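Side-chain contacts in formate dehydrogenase (Staphylococcus aureus, PDB 6TTB), which probably catalyses the oxidation of formate to carbon dioxide, passing the hydride to the NAD it binds: residues V124-A129 / D357-S362; G135-T140 / K341-R346; Q49-K54 / I91-Y96. All coordinates share one frame; numbering follows the deposited sequence.

Interaction 1. Residues V124-A129 / D357-S362; sequences VDLAAA and DIIVAS
L126, in the first turn of helix 126-131, meets I359 and V360 of the C-terminal chain in a contact made wholly of hydrocarbon. Its CD1 lies 3.8 Å from I359 CG2, while CD2 sits 4.0 Å from both I359 CG2 and V360 CG2. Nearer the helix backbone, L126 CB approaches V360 CG2 at 3.9 Å. The leucine crosses I359 at about a right angle but runs alongside V360 in the opposite sense, sliding past it instead of meeting it end on. V360 turns CG1 anti to its backbone N (chi1 163°), and this leaves CG2 beside that nitrogen as the branch that reaches the leucine.

The polar bonds of 124-129 serve the helix itself. D125 is its N-cap: OD1 accepts from A128 N at 2.7 Å, with an N-H...O angle of 167° and the donor nearly on the line of the C-O bond. One residue further on, A129 N bonds to the backbone O of D125. Both carboxylate and carbonyl of one aspartate thus satisfy amides of the first turn, fixing the start of the helix from which L126 projects.

On the other side, I359 and V360 bond through the backbone to V136 of strand 135-138, the outermost strand of a parallel sheet. D357 OD1 accepts from T140 N beyond that strand, and S362 OG bonds to N133 O before it. L126 and A129 also pack on V136. The C-terminal chain turns a corner at I359, and I359 and V360 both face V136: a classic beta bulge on the sheet's edge, with the capped helix packed against it.

Interaction 2. Residues G135-T140 / K341-R346; sequences GVVEVT and KDILER
V137 and I343, which carry this contact, have no flat groups; the planar ones stand beside them. On helix 330-348 the guanidinium of R346 has the carboxylate carbon of D342 at its edge and in its plane. R346 NE donates to D342 OD2 at 2.8 Å, on the syn side of the carboxylate and 19° out of its plane, a salt bridge between residues one helical turn apart. R346 NH2 adds a weak bond to the same oxygen, and NH1 goes to P352 O. The carboxylate of E138 points from the strand toward S121, whose OG is bonded to OE1.

The strand and helix themselves meet through methyls. V137 and I343 reach tip to tip, and V137 CG2 stands 3.9 Å from I343 CD1 and 4.1 Å from I343 CG2. With CG1 beside the backbone N (chi1 -52°), the valine holds CG2 between N and carbonyl carbon, aimed at the helix. I343 CD1 also lies 4.3 Å from E138 O and 4.4 Å from V139 CG2, so one methyl faces three consecutive residues, V137 most closely.

The division of labour is plain. Charged side chains pair along the helix or with neighbouring loops, whereas the buried interface is apolar and without directional bonds, implying that strand and helix are matched by shape and by exclusion of water.

Interaction 3. Residues Q49-K54 / I91-Y96; sequences QLLNTK and ISAPFY
L51 and A93 form the close-packed part of this contact, and one methyl does the touching. The leucine reaches across with CD2, which lies 3.6 Å from A93 CB and 4.2 Å from F95 CD2, where it comes in at the edge of the phenyl ring, near its plane. One face of the F95 ring has P94 CD over its centre, and the ring touches NAD and makes an edge-to-face pair with H324. The type I turn A93-Y96, closed by Y96 N on A93 O at 2.9 Å, sets the alanine and the phenylalanine toward the leucine together.

The rest of 49-54 is more loosely engaged, with L50 and T53 on the partly exposed side of the loop. This loop is held from within: Q49 NE2 donates to L51 O at 3.1 Å with a straight N-H...O angle of 167°, although from 54° above the carbonyl plane, and L51 is the centre of an inverse gamma turn. The second subunit covers another side, its W174 NE1 donating to F95 O.

Helix 330-348 runs behind the loop: Q333 OE1 accepts from L50 N and L51 N, and L51 packs on I336. I91 touches L344 of the same helix, in a strand flanked by strands 34-38 and 113-116.

In the fold
All three contacts build on the five-stranded parallel sheet of the flavodoxin-like half of the protein, and all are apolar where their segments meet. Interaction 1 is a surface contact at the outer edge; interactions 2 and 3 are buried, and helix 330-348 forms one side of interaction 2 and packs on both segments of interaction 3. Interactions 1 and 2 share strand 135-138 as support: I359 N probably bonds to V136 O, so the strand is gripped at its edge by interaction 1 and packed on its face by interaction 2. Interaction 3, at the end of strand 89-92, reaches the same helix and sheet as interaction 2. It alone touches both the cofactor and the second subunit.

Interaction 1. Residues V124-A129 / D357-S362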
ATOM      1  N   VAL A 124       4.447 -29.722   5.951  1.00 19.60           N
ATOM      2  CA  VAL A 124       4.221 -31.125   6.318  1.00 23.85           C
ATOM      3  C   VAL A 124       4.475 -31.971   5.095  1.00 26.93           C
ATOM      4  O   VAL A 124       3.909 -31.673   4.040  1.00 36.28           O
ATOM      5  CB  VAL A 124       2.774 -31.379   6.840  1.00 23.94           C
ATOM      6  CG1 VAL A 124       2.584 -32.815   7.316  1.00 20.06           C
ATOM      7  CG2 VAL A 124       2.379 -30.396   7.957  1.00 23.38           C
ATOM      8  N   ASP A 125       5.249 -33.064   5.278  1.00 26.20           N
ATOM      9  CA  ASP A 125       5.509 -34.034   4.236  1.00 24.84           C
ATOM     10  C   ASP A 125       4.234 -34.820   3.928  1.00 27.35           C
ATOM     11  O   ASP A 125       3.993 -35.845   4.559  1.00 27.23           O
ATOM     12  CB  ASP A 125       6.543 -35.037   4.710  1.00 28.89           C
ATOM     13  CG  ASP A 125       7.144 -35.812   3.559  1.00 33.73           C
ATOM     14  OD1 ASP A 125       6.439 -36.776   2.995  1.00 27.94           O
ATOM     15  OD2 ASP A 125       8.269 -35.473   3.223  1.00 31.59           O
ATOM     16  N   LEU A 126       3.429 -34.353   2.947  1.00 25.61           N
ATOM     17  CA  LEU A 126       2.125 -34.956   2.691  1.00 28.60           C
ATOM     18  C   LEU A 126       2.269 -36.423   2.303  1.00 28.00           C
ATOM     19  O   LEU A 126       1.606 -37.267   2.873  1.00 32.45           O
ATOM     20  CB  LEU A 126       1.371 -34.134   1.644  1.00 25.93           C
ATOM     21  CG  LEU A 126       1.202 -32.663   2.041  1.00 23.25           C
ATOM     22  CD1 LEU A 126       0.425 -31.915   0.966  1.00 21.60           C
ATOM     23  CD2 LEU A 126       0.495 -32.549   3.390  1.00 18.66           C
ATOM     24  N   ALA A 127       3.174 -36.703   1.356  1.00 31.78           N
ATOM     25  CA  ALA A 127       3.501 -38.052   0.926  1.00 25.07           C
ATOM     26  C   ALA A 127       3.610 -38.980   2.146  1.00 25.70           C
ATOM     27  O   ALA A 127       2.746 -39.825   2.282  1.00 24.86           O
ATOM     28  CB  ALA A 127       4.780 -38.018   0.095  1.00 28.69           C
ATOM     29  N   ALA A 128       4.575 -38.711   3.101  1.00 22.74           N
ATOM     30  CA  ALA A 128       4.750 -39.539   4.320  1.00 23.15           C
ATOM     31  C   ALA A 128       3.518 -39.529   5.222  1.00 24.58           C
ATOM     32  O   ALA A 128       3.085 -40.562   5.673  1.00 28.16           O
ATOM     33  CB  ALA A 128       5.965 -39.161   5.117  1.00 23.66           C
ATOM     34  N   ALA A 129       3.007 -38.352   5.552  1.00 26.64           N
ATOM     35  CA  ALA A 129       1.742 -38.257   6.283  1.00 31.14           C
ATOM     36  C   ALA A 129       0.699 -39.200   5.672  1.00 28.94           C
ATOM     37  O   ALA A 129       0.062 -39.975   6.385  1.00 28.32           O
ATOM     38  CB  ALA A 129       1.247 -36.814   6.368  1.00 28.66           C
ATOM     39  N   ASP A 357     -11.586 -28.583   4.315  1.00 27.86           N
ATOM     40  CA  ASP A 357     -10.569 -28.500   5.337  1.00 31.13           C
ATOM     41  C   ASP A 357      -9.504 -29.584   5.186  1.00 28.77           C
ATOM     42  O   ASP A 357      -8.467 -29.536   5.877  1.00 28.84           O
ATOM     43  CB  ASP A 357     -11.205 -28.450   6.712  1.00 34.46           C
ATOM     44  CG  ASP A 357     -11.699 -27.066   7.021  1.00 38.73           C
ATOM     45  OD1 ASP A 357     -11.174 -26.099   6.370  1.00 44.50           O
ATOM     46  OD2 ASP A 357     -12.625 -26.947   7.857  1.00 43.87           O
ATOM     47  N   ILE A 358      -9.749 -30.535   4.290  1.00 25.49           N
ATOM     48  CA  ILE A 358      -8.895 -31.711   4.257  1.00 23.67           C
ATOM     49  C   ILE A 358      -7.833 -31.567   3.183  1.00 21.95           C
ATOM     50  O   ILE A 358      -8.136 -31.536   2.006  1.00 21.79           O
ATOM     51  CB  ILE A 358      -9.693 -32.986   4.048  1.00 21.33           C
ATOM     52  CG1 ILE A 358     -10.444 -33.413   5.318  1.00 19.92           C
ATOM     53  CG2 ILE A 358      -8.772 -34.084   3.532  1.00 19.15           C
ATOM     54  CD1 ILE A 358     -11.876 -33.869   4.992  1.00 17.57           C
ATOM     55  N   ILE A 359      -6.582 -31.583   3.613  1.00 20.73           N
ATOM     56  CA  ILE A 359      -5.494 -31.709   2.676  1.00 22.23           C
ATOM     57  C   ILE A 359      -5.212 -33.193   2.429  1.00 26.23           C
ATOM     58  O   ILE A 359      -5.566 -33.727   1.398  1.00 28.18           O
ATOM     59  CB  ILE A 359      -4.287 -30.882   3.160  1.00 18.88           C
ATOM     60  CG1 ILE A 359      -4.700 -29.409   3.222  1.00 19.68           C
ATOM     61  CG2 ILE A 359      -3.070 -31.067   2.258  1.00 15.81           C
ATOM     62  CD1 ILE A 359      -3.880 -28.641   4.172  1.00 18.15           C
ATOM     63  N   VAL A 360      -4.694 -33.884   3.426  1.00 31.34           N
ATOM     64  CA  VAL A 360      -4.574 -35.315   3.294  1.00 32.27           C
ATOM     65  C   VAL A 360      -5.656 -36.002   4.138  1.00 35.35           C
ATOM     66  O   VAL A 360      -5.782 -35.739   5.339  1.00 27.12           O
ATOM     67  CB  VAL A 360      -3.160 -35.793   3.649  1.00 31.33           C
ATOM     68  CG1 VAL A 360      -3.141 -37.274   3.921  1.00 27.86           C
ATOM     69  CG2 VAL A 360      -2.171 -35.437   2.559  1.00 36.90           C
ATOM     70  N   ALA A 361      -6.384 -36.923   3.474  1.00 36.76           N
ATOM     71  CA  ALA A 361      -7.428 -37.750   4.054  1.00 31.67           C
ATOM     72  C   ALA A 361      -6.811 -38.959   4.776  1.00 30.56           C
ATOM     73  O   ALA A 361      -5.761 -39.457   4.370  1.00 24.12           O
ATOM     74  CB  ALA A 361      -8.331 -38.184   2.939  1.00 22.19           C
ATOM     75  N   SER A 362      -7.511 -39.446   5.819  1.00 33.82           N
ATOM     76  CA  SER A 362      -7.033 -40.486   6.728  1.00 33.47           C
ATOM     77  C   SER A 362      -8.235 -41.292   7.198  1.00 39.68           C
ATOM     78  O   SER A 362      -9.373 -40.817   7.063  1.00 43.97           O
ATOM     79  CB  SER A 362      -6.339 -39.853   7.895  1.00 37.88           C
ATOM     80  OG  SER A 362      -6.262 -40.764   8.971  1.00 43.08           O
TER

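Interaction 2. Residues G135-T140 / K341-R346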
ATOM      1  N   GLY A 135      -3.800 -37.633   9.194  1.00 24.12           N
ATOM      2  CA  GLY A 135      -4.652 -36.680   8.505  1.00 24.08           C
ATOM      3  C   GLY A 135      -4.063 -35.286   8.602  1.00 23.79           C
ATOM      4  O   GLY A 135      -3.426 -34.959   9.598  1.00 32.67           O
ATOM      5  N   VAL A 136      -4.330 -34.464   7.604  1.00 21.47           N
ATOM      6  CA  VAL A 136      -3.802 -33.112   7.564  1.00 24.87           C
ATOM      7  C   VAL A 136      -4.914 -32.143   7.168  1.00 32.79           C
ATOM      8  O   VAL A 136      -5.540 -32.287   6.087  1.00 36.49           O
ATOM      9  CB  VAL A 136      -2.650 -33.027   6.560  1.00 26.56           C
ATOM     10  CG1 VAL A 136      -2.249 -31.602   6.289  1.00 18.16           C
ATOM     11  CG2 VAL A 136      -1.456 -33.872   7.020  1.00 26.23           C
ATOM     12  N   VAL A 137      -5.134 -31.127   8.017  1.00 23.04           N
ATOM     13  CA  VAL A 137      -6.268 -30.250   7.825  1.00 22.11           C
ATOM     14  C   VAL A 137      -5.830 -28.867   8.198  1.00 25.44           C
ATOM     15  O   VAL A 137      -5.185 -28.687   9.218  1.00 28.94           O
ATOM     16  CB  VAL A 137      -7.491 -30.658   8.666  1.00 18.52           C
ATOM     17  CG1 VAL A 137      -7.806 -32.106   8.454  1.00 16.95           C
ATOM     18  CG2 VAL A 137      -7.232 -30.409  10.128  1.00 19.03           C
ATOM     19  N   GLU A 138      -6.275 -27.897   7.406  1.00 26.04           N
ATOM     20  CA  GLU A 138      -6.091 -26.511   7.716  1.00 22.34           C
ATOM     21  C   GLU A 138      -7.488 -25.882   7.757  1.00 23.79           C
ATOM     22  O   GLU A 138      -8.452 -26.575   7.494  1.00 25.24           O
ATOM     23  CB  GLU A 138      -5.075 -25.893   6.725  1.00 27.11           C
ATOM     24  CG  GLU A 138      -5.566 -25.724   5.265  1.00 25.84           C
ATOM     25  CD  GLU A 138      -4.468 -25.557   4.173  1.00 30.38           C
ATOM     26  OE1 GLU A 138      -3.294 -25.952   4.396  1.00 32.54           O
ATOM     27  OE2 GLU A 138      -4.803 -25.143   3.054  1.00 36.46           O
ATOM     28  N   VAL A 139      -7.567 -24.578   8.108  1.00 21.11           N
ATOM     29  CA  VAL A 139      -8.793 -23.818   8.350  1.00 17.45           C
ATOM     30  C   VAL A 139      -9.164 -22.994   7.102  1.00 20.58           C
ATOM     31  O   VAL A 139      -9.092 -21.757   7.055  1.00 19.02           O
ATOM     32  CB  VAL A 139      -8.568 -22.880   9.540  1.00 16.25           C
ATOM     33  CG1 VAL A 139      -9.873 -22.223   9.978  1.00 17.81           C
ATOM     34  CG2 VAL A 139      -7.878 -23.599  10.701  1.00 14.88           C
ATOM     35  N   THR A 140      -9.617 -23.680   6.080  1.00 24.49           N
ATOM     36  CA  THR A 140      -9.964 -23.010   4.855  1.00 23.39           C
ATOM     37  C   THR A 140     -10.906 -21.856   5.188  1.00 21.52           C
ATOM     38  O   THR A 140     -11.796 -21.986   6.010  1.00 16.86           O
ATOM     39  CB  THR A 140     -10.444 -24.039   3.829  1.00 25.93           C
ATOM     40  OG1 THR A 140      -9.519 -25.135   3.956  1.00 35.88           O
ATOM     41  CG2 THR A 140     -10.420 -23.540   2.406  1.00 20.93           C
ATOM     42  N   LYS A 341     -10.536 -25.202  16.863  1.00 34.81           N
ATOM     43  CA  LYS A 341     -11.382 -25.710  17.933  1.00 37.53           C
ATOM     44  C   LYS A 341     -12.408 -26.661  17.341  1.00 30.29           C
ATOM     45  O   LYS A 341     -12.538 -27.783  17.813  1.00 29.42           O
ATOM     46  CB  LYS A 341     -12.029 -24.594  18.776  1.00 34.90           C
ATOM     47  CG  LYS A 341     -11.113 -23.857  19.745  1.00 29.62           C
ATOM     48  CD  LYS A 341     -11.816 -23.431  21.014  1.00 32.14           C
ATOM     49  CE  LYS A 341     -11.658 -21.945  21.332  1.00 34.03           C
ATOM     50  NZ  LYS A 341     -10.749 -21.675  22.486  1.00 34.69           N
ATOM     51  N   ASP A 342     -13.099 -26.212  16.297  1.00 29.70           N
ATOM     52  CA  ASP A 342     -14.126 -27.050  15.673  1.00 34.20           C
ATOM     53  C   ASP A 342     -13.529 -28.383  15.188  1.00 34.66           C
ATOM     54  O   ASP A 342     -14.104 -29.477  15.391  1.00 34.95           O
ATOM     55  CB  ASP A 342     -14.892 -26.323  14.571  1.00 31.92           C
ATOM     56  CG  ASP A 342     -16.081 -27.134  14.098  1.00 45.59           C
ATOM     57  OD1 ASP A 342     -17.161 -27.129  14.826  1.00 38.14           O
ATOM     58  OD2 ASP A 342     -15.943 -27.808  13.015  1.00 50.66           O
ATOM     59  N   ILE A 343     -12.369 -28.298  14.544  1.00 31.68           N
ATOM     60  CA  ILE A 343     -11.696 -29.487  14.043  1.00 31.91           C
ATOM     61  C   ILE A 343     -11.518 -30.484  15.182  1.00 32.68           C
ATOM     62  O   ILE A 343     -11.982 -31.620  15.079  1.00 36.34           O
ATOM     63  CB  ILE A 343     -10.354 -29.085  13.411  1.00 35.06           C
ATOM     64  CG1 ILE A 343     -10.520 -28.733  11.928  1.00 39.94           C
ATOM     65  CG2 ILE A 343      -9.285 -30.133  13.646  1.00 28.98           C
ATOM     66  CD1 ILE A 343      -9.617 -27.595  11.468  1.00 40.18           C
ATOM     67  N   LEU A 344     -10.795 -30.055  16.239  1.00 31.56           N
ATOM     68  CA  LEU A 344     -10.489 -30.902  17.387  1.00 26.03           C
ATOM     69  C   LEU A 344     -11.770 -31.531  17.955  1.00 30.01           C
ATOM     70  O   LEU A 344     -11.748 -32.656  18.438  1.00 32.65           O
ATOM     71  CB  LEU A 344      -9.804 -30.067  18.448  1.00 20.56           C
ATOM     72  CG  LEU A 344      -8.462 -29.466  18.063  1.00 21.96           C
ATOM     73  CD1 LEU A 344      -7.903 -28.652  19.219  1.00 22.91           C
ATOM     74  CD2 LEU A 344      -7.474 -30.531  17.681  1.00 19.11           C
ATOM     75  N   GLU A 345     -12.881 -30.788  17.919  1.00 27.75           N
ATOM     76  CA  GLU A 345     -14.159 -31.291  18.396  1.00 29.18           C
ATOM     77  C   GLU A 345     -14.585 -32.490  17.511  1.00 32.11           C
ATOM     78  O   GLU A 345     -14.629 -33.645  17.973  1.00 33.38           O
ATOM     79  CB  GLU A 345     -15.149 -30.121  18.476  1.00 28.47           C
ATOM     80  CG  GLU A 345     -16.260 -30.326  19.469  1.00 40.62           C
ATOM     81  CD  GLU A 345     -15.790 -30.556  20.889  1.00 47.97           C
ATOM     82  OE1 GLU A 345     -15.615 -29.566  21.589  1.00 58.39           O
ATOM     83  OE2 GLU A 345     -15.576 -31.737  21.280  1.00 57.26           O
ATOM     84  N   ARG A 346     -14.764 -32.236  16.208  1.00 28.41           N
ATOM     85  CA  ARG A 346     -15.080 -33.315  15.283  1.00 33.35           C
ATOM     86  C   ARG A 346     -14.079 -34.482  15.427  1.00 37.58           C
ATOM     87  O   ARG A 346     -14.466 -35.633  15.562  1.00 36.42           O
ATOM     88  CB  ARG A 346     -15.086 -32.792  13.850  1.00 33.73           C
ATOM     89  CG  ARG A 346     -15.985 -31.594  13.649  1.00 27.77           C
ATOM     90  CD  ARG A 346     -16.270 -31.423  12.173  1.00 22.83           C
ATOM     91  NE  ARG A 346     -16.936 -30.136  11.933  1.00 23.09           N
ATOM     92  CZ  ARG A 346     -17.798 -29.924  10.949  1.00 22.72           C
ATOM     93  NH1 ARG A 346     -18.039 -30.874  10.052  1.00 23.10           N
ATOM     94  NH2 ARG A 346     -18.348 -28.744  10.809  1.00 21.47           N
TER

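Interaction 3. Residues Q49-K54 / I91-Y96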
ATOM      1  N   GLN A  49      -2.150 -10.541  20.976  1.00 17.50           N
ATOM      2  CA  GLN A  49      -1.892 -11.728  20.187  1.00 17.10           C
ATOM      3  C   GLN A  49      -2.618 -12.959  20.744  1.00 19.94           C
ATOM      4  O   GLN A  49      -2.550 -13.236  21.909  1.00 23.79           O
ATOM      5  CB  GLN A  49      -0.390 -11.952  20.199  1.00 15.06           C
ATOM      6  CG  GLN A  49       0.052 -13.076  19.313  1.00 14.47           C
ATOM      7  CD  GLN A  49      -0.190 -12.819  17.851  1.00 13.96           C
ATOM      8  OE1 GLN A  49      -0.354 -11.679  17.404  1.00 14.96           O
ATOM      9  NE2 GLN A  49      -0.145 -13.875  17.085  1.00 12.34           N
ATOM     10  N   LEU A  50      -3.263 -13.733  19.872  1.00 23.89           N
ATOM     11  CA  LEU A  50      -4.003 -14.931  20.267  1.00 22.84           C
ATOM     12  C   LEU A  50      -3.080 -16.125  20.072  1.00 22.17           C
ATOM     13  O   LEU A  50      -2.965 -17.006  20.943  1.00 18.07           O
ATOM     14  CB  LEU A  50      -5.282 -15.055  19.401  1.00 19.38           C
ATOM     15  CG  LEU A  50      -6.613 -14.591  20.049  1.00 26.88           C
ATOM     16  CD1 LEU A  50      -6.418 -13.620  21.224  1.00 20.06           C
ATOM     17  CD2 LEU A  50      -7.604 -14.015  19.021  1.00 21.28           C
ATOM     18  N   LEU A  51      -2.425 -16.118  18.895  1.00 23.35           N
ATOM     19  CA  LEU A  51      -1.567 -17.193  18.446  1.00 23.40           C
ATOM     20  C   LEU A  51      -0.188 -16.987  19.013  1.00 24.77           C
ATOM     21  O   LEU A  51       0.722 -16.582  18.258  1.00 23.15           O
ATOM     22  CB  LEU A  51      -1.468 -17.119  16.942  1.00 23.83           C
ATOM     23  CG  LEU A  51      -1.330 -18.451  16.228  1.00 24.10           C
ATOM     24  CD1 LEU A  51      -2.692 -18.992  15.905  1.00 31.19           C
ATOM     25  CD2 LEU A  51      -0.553 -18.282  14.941  1.00 25.61           C
ATOM     26  N   ASN A  52      -0.051 -17.255  20.327  1.00 18.19           N
ATOM     27  CA  ASN A  52       1.245 -17.359  20.922  1.00 19.28           C
ATOM     28  C   ASN A  52       1.219 -18.412  22.027  1.00 22.30           C
ATOM     29  O   ASN A  52       0.161 -19.009  22.345  1.00 17.48           O
ATOM     30  CB  ASN A  52       1.675 -16.014  21.439  1.00 19.93           C
ATOM     31  CG  ASN A  52       0.625 -15.447  22.355  1.00 23.61           C
ATOM     32  OD1 ASN A  52       0.104 -16.147  23.231  1.00 27.31           O
ATOM     33  ND2 ASN A  52       0.301 -14.184  22.171  1.00 25.59           N
ATOM     34  N   THR A  53       2.391 -18.570  22.659  1.00 23.46           N
ATOM     35  CA  THR A  53       2.571 -19.457  23.800  1.00 24.21           C
ATOM     36  C   THR A  53       1.667 -19.098  24.979  1.00 24.48           C
ATOM     37  O   THR A  53       1.170 -20.003  25.597  1.00 35.53           O
ATOM     38  CB  THR A  53       4.057 -19.720  24.127  1.00 26.20           C
ATOM     39  OG1 THR A  53       4.723 -18.489  24.421  1.00 25.78           O
ATOM     40  CG2 THR A  53       4.792 -20.359  22.964  1.00 26.08           C
ATOM     41  N   LYS A  54       1.407 -17.813  25.294  1.00 24.88           N
ATOM     42  CA  LYS A  54       0.506 -17.543  26.444  1.00 21.59           C
ATOM     43  C   LYS A  54      -0.956 -17.866  26.121  1.00 22.18           C
ATOM     44  O   LYS A  54      -1.523 -18.773  26.696  1.00 22.88           O
ATOM     45  CB  LYS A  54       0.676 -16.156  27.082  1.00 18.13           C
ATOM     46  N   ILE A  91       0.074 -29.282  16.099  1.00 22.41           N
ATOM     47  CA  ILE A  91      -0.593 -28.075  15.666  1.00 20.71           C
ATOM     48  C   ILE A  91       0.423 -26.958  15.463  1.00 18.43           C
ATOM     49  O   ILE A  91       1.241 -26.699  16.342  1.00 22.92           O
ATOM     50  CB  ILE A  91      -1.689 -27.685  16.669  1.00 18.08           C
ATOM     51  CG1 ILE A  91      -2.800 -28.758  16.730  1.00 20.95           C
ATOM     52  CG2 ILE A  91      -2.266 -26.377  16.238  1.00 17.59           C
ATOM     53  CD1 ILE A  91      -3.879 -28.534  17.845  1.00 15.67           C
ATOM     54  N   SER A  92       0.338 -26.273  14.327  1.00 15.15           N
ATOM     55  CA  SER A  92       1.126 -25.054  14.136  1.00 16.75           C
ATOM     56  C   SER A  92       0.527 -24.195  13.021  1.00 18.69           C
ATOM     57  O   SER A  92      -0.373 -24.647  12.316  1.00 19.08           O
ATOM     58  CB  SER A  92       2.567 -25.359  13.824  1.00 13.18           C
ATOM     59  OG  SER A  92       2.659 -25.874  12.518  1.00 10.53           O
ATOM     60  N   ALA A  93       1.071 -22.968  12.868  1.00 18.16           N
ATOM     61  CA  ALA A  93       0.639 -22.029  11.851  1.00 15.61           C
ATOM     62  C   ALA A  93       1.708 -21.916  10.778  1.00 18.15           C
ATOM     63  O   ALA A  93       2.900 -22.063  11.047  1.00 18.91           O
ATOM     64  CB  ALA A  93       0.401 -20.711  12.493  1.00 13.24           C
ATOM     65  N   PRO A  94       1.337 -21.581   9.539  1.00 19.41           N
ATOM     66  CA  PRO A  94       2.314 -21.476   8.457  1.00 25.19           C
ATOM     67  C   PRO A  94       3.321 -20.344   8.707  1.00 35.50           C
ATOM     68  O   PRO A  94       4.469 -20.382   8.220  1.00 31.44           O
ATOM     69  CB  PRO A  94       1.511 -21.159   7.176  1.00 25.76           C
ATOM     70  CG  PRO A  94       0.014 -21.214   7.614  1.00 27.24           C
ATOM     71  CD  PRO A  94      -0.027 -21.260   9.131  1.00 20.85           C
ATOM     72  N   PHE A  95       2.869 -19.340   9.491  1.00 33.95           N
ATOM     73  CA  PHE A  95       3.665 -18.193   9.850  1.00 23.60           C
ATOM     74  C   PHE A  95       4.851 -18.617  10.722  1.00 24.52           C
ATOM     75  O   PHE A  95       5.816 -17.876  10.877  1.00 26.53           O
ATOM     76  CB  PHE A  95       2.775 -17.159  10.515  1.00 20.47           C
ATOM     77  CG  PHE A  95       1.354 -17.132  10.031  1.00 20.23           C
ATOM     78  CD1 PHE A  95       1.028 -16.702   8.732  1.00 19.16           C
ATOM     79  CD2 PHE A  95       0.308 -17.424  10.908  1.00 18.06           C
ATOM     80  CE1 PHE A  95      -0.304 -16.614   8.328  1.00 15.15           C
ATOM     81  CE2 PHE A  95      -1.018 -17.377  10.480  1.00 14.93           C
ATOM     82  CZ  PHE A  95      -1.314 -16.963   9.200  1.00 15.27           C
ATOM     83  N   TYR A  96       4.793 -19.815  11.269  1.00 24.13           N
ATOM     84  CA  TYR A  96       5.757 -20.210  12.281  1.00 26.82           C
ATOM     85  C   TYR A  96       5.633 -21.723  12.480  1.00 25.48           C
ATOM     86  O   TYR A  96       5.002 -22.185  13.447  1.00 31.60           O
ATOM     87  CB  TYR A  96       5.544 -19.371  13.557  1.00 25.47           C
ATOM     88  CG  TYR A  96       6.591 -19.526  14.626  1.00 23.39           C
ATOM     89  CD1 TYR A  96       6.509 -20.553  15.528  1.00 23.19           C
ATOM     90  CD2 TYR A  96       7.665 -18.649  14.746  1.00 23.93           C
ATOM     91  CE1 TYR A  96       7.415 -20.675  16.563  1.00 23.84           C
ATOM     92  CE2 TYR A  96       8.624 -18.789  15.745  1.00 20.57           C
ATOM     93  CZ  TYR A  96       8.483 -19.809  16.661  1.00 24.03           C
ATOM     94  OH  TYR A  96       9.391 -20.028  17.660  1.00 38.61           O
TER